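Local coordinates for anti-cleavage anti-greA transcription factor gfh1 (Thermus thermophilus, PDB 2F23), which inhibits all catalytic activities of RNA polymerase by partly occluding its substrate-binding site and preventing NTP binding, at residues 74-86 / 126-138. Sequence-based numbering, arbitrary orientation.
Sequences ILEEGSGEVIGLG and GKALLGHRVGDVL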
loop_
_atom_site.group_PDB
_atom_site.type_symbol
_atom_site.label_atom_id
_atom_site.label_comp_id
_atom_site.label_asym_id
_atom_site.label_seq_id
_atom_site.Cartn_x
_atom_site.Cartn_y
_atom_site.Cartn_z
ATOM N N ILE A 74 -8.815 14.915 -3.115
ATOM C CA ILE A 74 -8.180 14.716 -4.410
ATOM C C ILE A 74 -7.436 15.969 -4.828
ATOM O O ILE A 74 -8.030 17.034 -5.005
ATOM C CB ILE A 74 -9.213 14.360 -5.496
ATOM C CG1 ILE A 74 -9.967 13.093 -5.091
ATOM C CG2 ILE A 74 -8.513 14.157 -6.834
ATOM C CD1 ILE A 74 -9.077 11.889 -4.870
ATOM N N LEU A 75 -6.127 15.831 -4.984
ATOM C CA LEU A 75 -5.289 16.946 -5.366
ATOM C C LEU A 75 -5.347 17.229 -6.849
ATOM O O LEU A 75 -5.697 16.375 -7.661
ATOM C CB LEU A 75 -3.838 16.686 -4.954
ATOM C CG LEU A 75 -3.614 16.494 -3.454
ATOM C CD1 LEU A 75 -2.150 16.173 -3.199
ATOM C CD2 LEU A 75 -4.027 17.754 -2.704
ATOM N N GLU A 76 -5.003 18.461 -7.184
ATOM C CA GLU A 76 -4.974 18.908 -8.556
ATOM C C GLU A 76 -3.733 18.280 -9.199
ATOM O O GLU A 76 -2.722 18.063 -8.529
ATOM C CB GLU A 76 -4.891 20.430 -8.546
ATOM C CG GLU A 76 -4.869 21.097 -9.883
ATOM C CD GLU A 76 -4.862 22.600 -9.739
ATOM O OE1 GLU A 76 -4.579 23.280 -10.737
ATOM O OE2 GLU A 76 -5.148 23.096 -8.625
ATOM N N GLU A 77 -3.812 17.973 -10.487
ATOM C CA GLU A 77 -2.681 17.370 -11.181
ATOM C C GLU A 77 -1.472 18.302 -11.144
ATOM O O GLU A 77 -1.618 19.507 -10.930
ATOM C CB GLU A 77 -3.050 17.072 -12.634
ATOM C CG GLU A 77 -2.563 15.722 -13.112
ATOM C CD GLU A 77 -3.278 14.583 -12.416
ATOM O OE1 GLU A 77 -4.461 14.338 -12.740
ATOM O OE2 GLU A 77 -2.666 13.945 -11.535
ATOM N N GLY A 78 -0.286 17.733 -11.339
ATOM C CA GLY A 78 0.946 18.510 -11.347
ATOM C C GLY A 78 1.166 19.475 -10.196
ATOM O O GLY A 78 1.763 20.540 -10.380
ATOM N N SER A 79 0.710 19.110 -9.004
ATOM C CA SER A 79 0.862 19.968 -7.836
ATOM C C SER A 79 2.065 19.599 -6.972
ATOM O O SER A 79 2.539 18.461 -6.989
ATOM C CB SER A 79 -0.404 19.923 -6.976
ATOM O OG SER A 79 -0.658 18.610 -6.506
ATOM N N GLY A 80 2.552 20.580 -6.217
ATOM C CA GLY A 80 3.679 20.357 -5.331
ATOM C C GLY A 80 4.979 19.963 -6.009
ATOM O O GLY A 80 5.206 20.259 -7.183
ATOM N N GLU A 81 5.841 19.294 -5.249
ATOM C CA GLU A 81 7.132 18.852 -5.756
ATOM C C GLU A 81 7.008 17.520 -6.484
ATOM O O GLU A 81 5.991 16.834 -6.384
ATOM C CB GLU A 81 8.137 18.722 -4.603
ATOM C CG GLU A 81 8.593 20.056 -4.017
ATOM C CD GLU A 81 9.667 19.904 -2.950
ATOM O OE1 GLU A 81 10.607 19.111 -3.152
ATOM O OE2 GLU A 81 9.579 20.596 -1.911
ATOM N N VAL A 82 8.042 17.170 -7.238
ATOM C CA VAL A 82 8.057 15.907 -7.962
ATOM C C VAL A 82 9.347 15.190 -7.578
ATOM O O VAL A 82 10.403 15.814 -7.466
ATOM C CB VAL A 82 7.975 16.131 -9.496
ATOM C CG1 VAL A 82 9.123 16.983 -9.966
ATOM C CG2 VAL A 82 7.965 14.787 -10.218
ATOM N N ILE A 83 9.254 13.882 -7.360
ATOM C CA ILE A 83 10.399 13.083 -6.941
ATOM C C ILE A 83 11.501 12.921 -7.972
ATOM O O ILE A 83 11.275 12.424 -9.069
ATOM C CB ILE A 83 9.944 11.675 -6.496
ATOM C CG1 ILE A 83 8.919 11.800 -5.370
ATOM C CG2 ILE A 83 11.147 10.852 -6.045
ATOM C CD1 ILE A 83 8.208 10.513 -5.048
ATOM N N GLY A 84 12.705 13.336 -7.587
ATOM C CA GLY A 84 13.856 13.222 -8.459
ATOM C C GLY A 84 15.100 12.952 -7.641
ATOM O O GLY A 84 15.032 12.724 -6.435
ATOM N N LEU A 85 16.248 12.977 -8.298
ATOM C CA LEU A 85 17.510 12.749 -7.615
ATOM C C LEU A 85 17.622 13.776 -6.484
ATOM O O LEU A 85 17.427 14.975 -6.704
ATOM C CB LEU A 85 18.648 12.917 -8.623
ATOM C CG LEU A 85 20.064 12.449 -8.299
ATOM C CD1 LEU A 85 20.059 10.992 -7.859
ATOM C CD2 LEU A 85 20.921 12.630 -9.549
ATOM N N GLY A 86 17.903 13.302 -5.272
ATOM C CA GLY A 86 18.037 14.197 -4.136
ATOM C C GLY A 86 16.789 14.380 -3.288
ATOM O O GLY A 86 16.860 14.897 -2.169
ATOM N N GLY A 126 13.853 2.878 -6.785
ATOM C CA GLY A 126 14.212 4.218 -7.215
ATOM C C GLY A 126 13.491 4.635 -8.478
ATOM O O GLY A 126 12.907 5.717 -8.538
ATOM N N LYS A 127 13.531 3.779 -9.493
ATOM C CA LYS A 127 12.873 4.086 -10.752
ATOM C C LYS A 127 11.366 4.189 -10.600
ATOM O O LYS A 127 10.714 4.936 -11.330
ATOM C CB LYS A 127 13.204 3.029 -11.812
ATOM C CG LYS A 127 14.597 3.163 -12.419
ATOM C CD LYS A 127 14.677 2.430 -13.754
ATOM C CE LYS A 127 16.020 2.631 -14.449
ATOM N NZ LYS A 127 17.108 1.792 -13.884
ATOM N N ALA A 128 10.811 3.437 -9.655
ATOM C CA ALA A 128 9.373 3.450 -9.422
ATOM C C ALA A 128 8.916 4.749 -8.757
ATOM O O ALA A 128 7.753 5.134 -8.873
ATOM C CB ALA A 128 8.977 2.253 -8.561
ATOM N N LEU A 129 9.834 5.418 -8.067
ATOM C CA LEU A 129 9.528 6.668 -7.369
ATOM C C LEU A 129 9.698 7.902 -8.252
ATOM O O LEU A 129 8.944 8.868 -8.143
ATOM C CB LEU A 129 10.430 6.804 -6.136
ATOM C CG LEU A 129 10.119 5.911 -4.932
ATOM C CD1 LEU A 129 11.317 5.865 -3.993
ATOM C CD2 LEU A 129 8.884 6.444 -4.221
ATOM N N LEU A 130 10.684 7.867 -9.137
ATOM C CA LEU A 130 10.949 8.997 -10.020
ATOM C C LEU A 130 9.725 9.531 -10.756
ATOM O O LEU A 130 8.961 8.771 -11.356
ATOM C CB LEU A 130 12.015 8.622 -11.051
ATOM C CG LEU A 130 13.427 8.323 -10.547
ATOM C CD1 LEU A 130 14.315 7.940 -11.729
ATOM C CD2 LEU A 130 13.996 9.548 -9.845
ATOM N N GLY A 131 9.545 10.847 -10.695
ATOM C CA GLY A 131 8.447 11.488 -11.392
ATOM C C GLY A 131 7.094 11.492 -10.715
ATOM O O GLY A 131 6.122 11.993 -11.286
ATOM N N HIS A 132 7.017 10.947 -9.507
ATOM C CA HIS A 132 5.744 10.905 -8.803
ATOM C C HIS A 132 5.569 12.055 -7.830
ATOM O O HIS A 132 6.534 12.728 -7.467
ATOM C CB HIS A 132 5.576 9.552 -8.121
ATOM C CG HIS A 132 5.317 8.444 -9.090
ATOM N ND1 HIS A 132 4.141 8.348 -9.805
ATOM C CD2 HIS A 132 6.104 7.431 -9.524
ATOM C CE1 HIS A 132 4.218 7.326 -10.639
ATOM N NE2 HIS A 132 5.398 6.754 -10.490
ATOM N N ARG A 133 4.324 12.277 -7.427
ATOM C CA ARG A 133 3.988 13.389 -6.545
ATOM C C ARG A 133 3.227 12.967 -5.302
ATOM O O ARG A 133 2.814 11.819 -5.173
ATOM C CB ARG A 133 3.145 14.403 -7.324
ATOM C CG ARG A 133 3.862 14.997 -8.525
ATOM C CD ARG A 133 2.928 15.857 -9.362
ATOM N NE ARG A 133 3.622 16.433 -10.512
ATOM C CZ ARG A 133 4.332 17.556 -10.479
ATOM N NH1 ARG A 133 4.450 18.246 -9.351
ATOM N NH2 ARG A 133 4.931 17.988 -11.581
ATOM N N VAL A 134 3.051 13.912 -4.382
ATOM C CA VAL A 134 2.303 13.654 -3.161
ATOM C C VAL A 134 0.899 13.217 -3.562
ATOM O O VAL A 134 0.264 13.838 -4.417
ATOM C CB VAL A 134 2.221 14.931 -2.293
ATOM C CG1 VAL A 134 1.256 14.733 -1.138
ATOM C CG2 VAL A 134 3.610 15.271 -1.760
ATOM N N GLY A 135 0.426 12.131 -2.964
ATOM C CA GLY A 135 -0.905 11.654 -3.287
ATOM C C GLY A 135 -0.879 10.422 -4.171
ATOM O O GLY A 135 -1.876 9.706 -4.261
ATOM N N ASP A 136 0.246 10.176 -4.838
ATOM C CA ASP A 136 0.351 8.995 -5.689
ATOM C C ASP A 136 0.479 7.748 -4.818
ATOM O O ASP A 136 0.979 7.809 -3.691
ATOM C CB ASP A 136 1.566 9.081 -6.629
ATOM C CG ASP A 136 1.321 9.976 -7.831
ATOM O OD1 ASP A 136 0.153 10.106 -8.255
ATOM O OD2 ASP A 136 2.300 10.531 -8.371
ATOM N N VAL A 137 0.026 6.616 -5.352
ATOM C CA VAL A 137 0.085 5.339 -4.653
ATOM C C VAL A 137 0.935 4.407 -5.512
ATOM O O VAL A 137 0.654 4.205 -6.689
ATOM C CB VAL A 137 -1.330 4.774 -4.450
ATOM C CG1 VAL A 137 -1.267 3.380 -3.846
ATOM C CG2 VAL A 137 -2.105 5.700 -3.531
ATOM N N LEU A 138 1.976 3.852 -4.902
ATOM C CA LEU A 138 2.923 3.003 -5.611
ATOM C C LEU A 138 3.189 1.674 -4.930
ATOM O O LEU A 138 3.102 1.562 -3.713
ATOM C CB LEU A 138 4.253 3.749 -5.733
ATOM C CG LEU A 138 4.160 5.218 -6.161
ATOM C CD1 LEU A 138 5.430 5.968 -5.773
ATOM C CD2 LEU A 138 3.909 5.285 -7.654
HETATM O O HOH W 1 3.757 16.684 -4.871
HETATM O O HOH W 2 0.682 16.362 -5.516
#
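Loop 74-86, the linker from the coiled-coil domain of Gfh1 into its C-terminal domain, is pinned to two successive type II turns, L129-H132 and R133-D136, by a pair of backbone hydrogen bonds at I83 and by the R133 side chain. I83 N donates to H132 O (3.0 Å), almost in line with the carbonyl, while G131 N gives a nearly straight bond (176°) to I83 O within that carbonyl's plane. The first turn, which starts on the last residue of helix 124-129, presents G131 N and H132 O. I83 CB and CD1 lie against L129 O, and CG2 meets L129 CB; I83 is buried, also touching I154 and V104 of the sheet. V82 CG2 lies 3.4 Å from G131 C.

The R133 chain, extended from CG to NE, carries its guanidinium between G78 CA, offset toward the rim of one face, and V82 CB, 4.0 Å above the centre of the other. R133 NH1 donates to S79 O (3.0 Å), arriving well above the carbonyl plane in a bent bond (143°), with G80 O also close by. At the other end of R133 its backbone N binds D136 OD2 (2.8 Å), which H132 ND1 meets from the opposite face of the carboxylate; D136 OD1 is hydrogen-bonded to T8 OG1, so the second turn is braced from within and tied to the N-terminal segment. One water accepts from V134 N and sits by S79 O and E81 O, and a second links S79 OG to V134 O. Beyond them L75 CD1 rests on V134 O. The contact lays the interdomain linker along the FKBP-like C-terminal domain, in the GreA/GreB architecture of a helical hairpin followed by that domain.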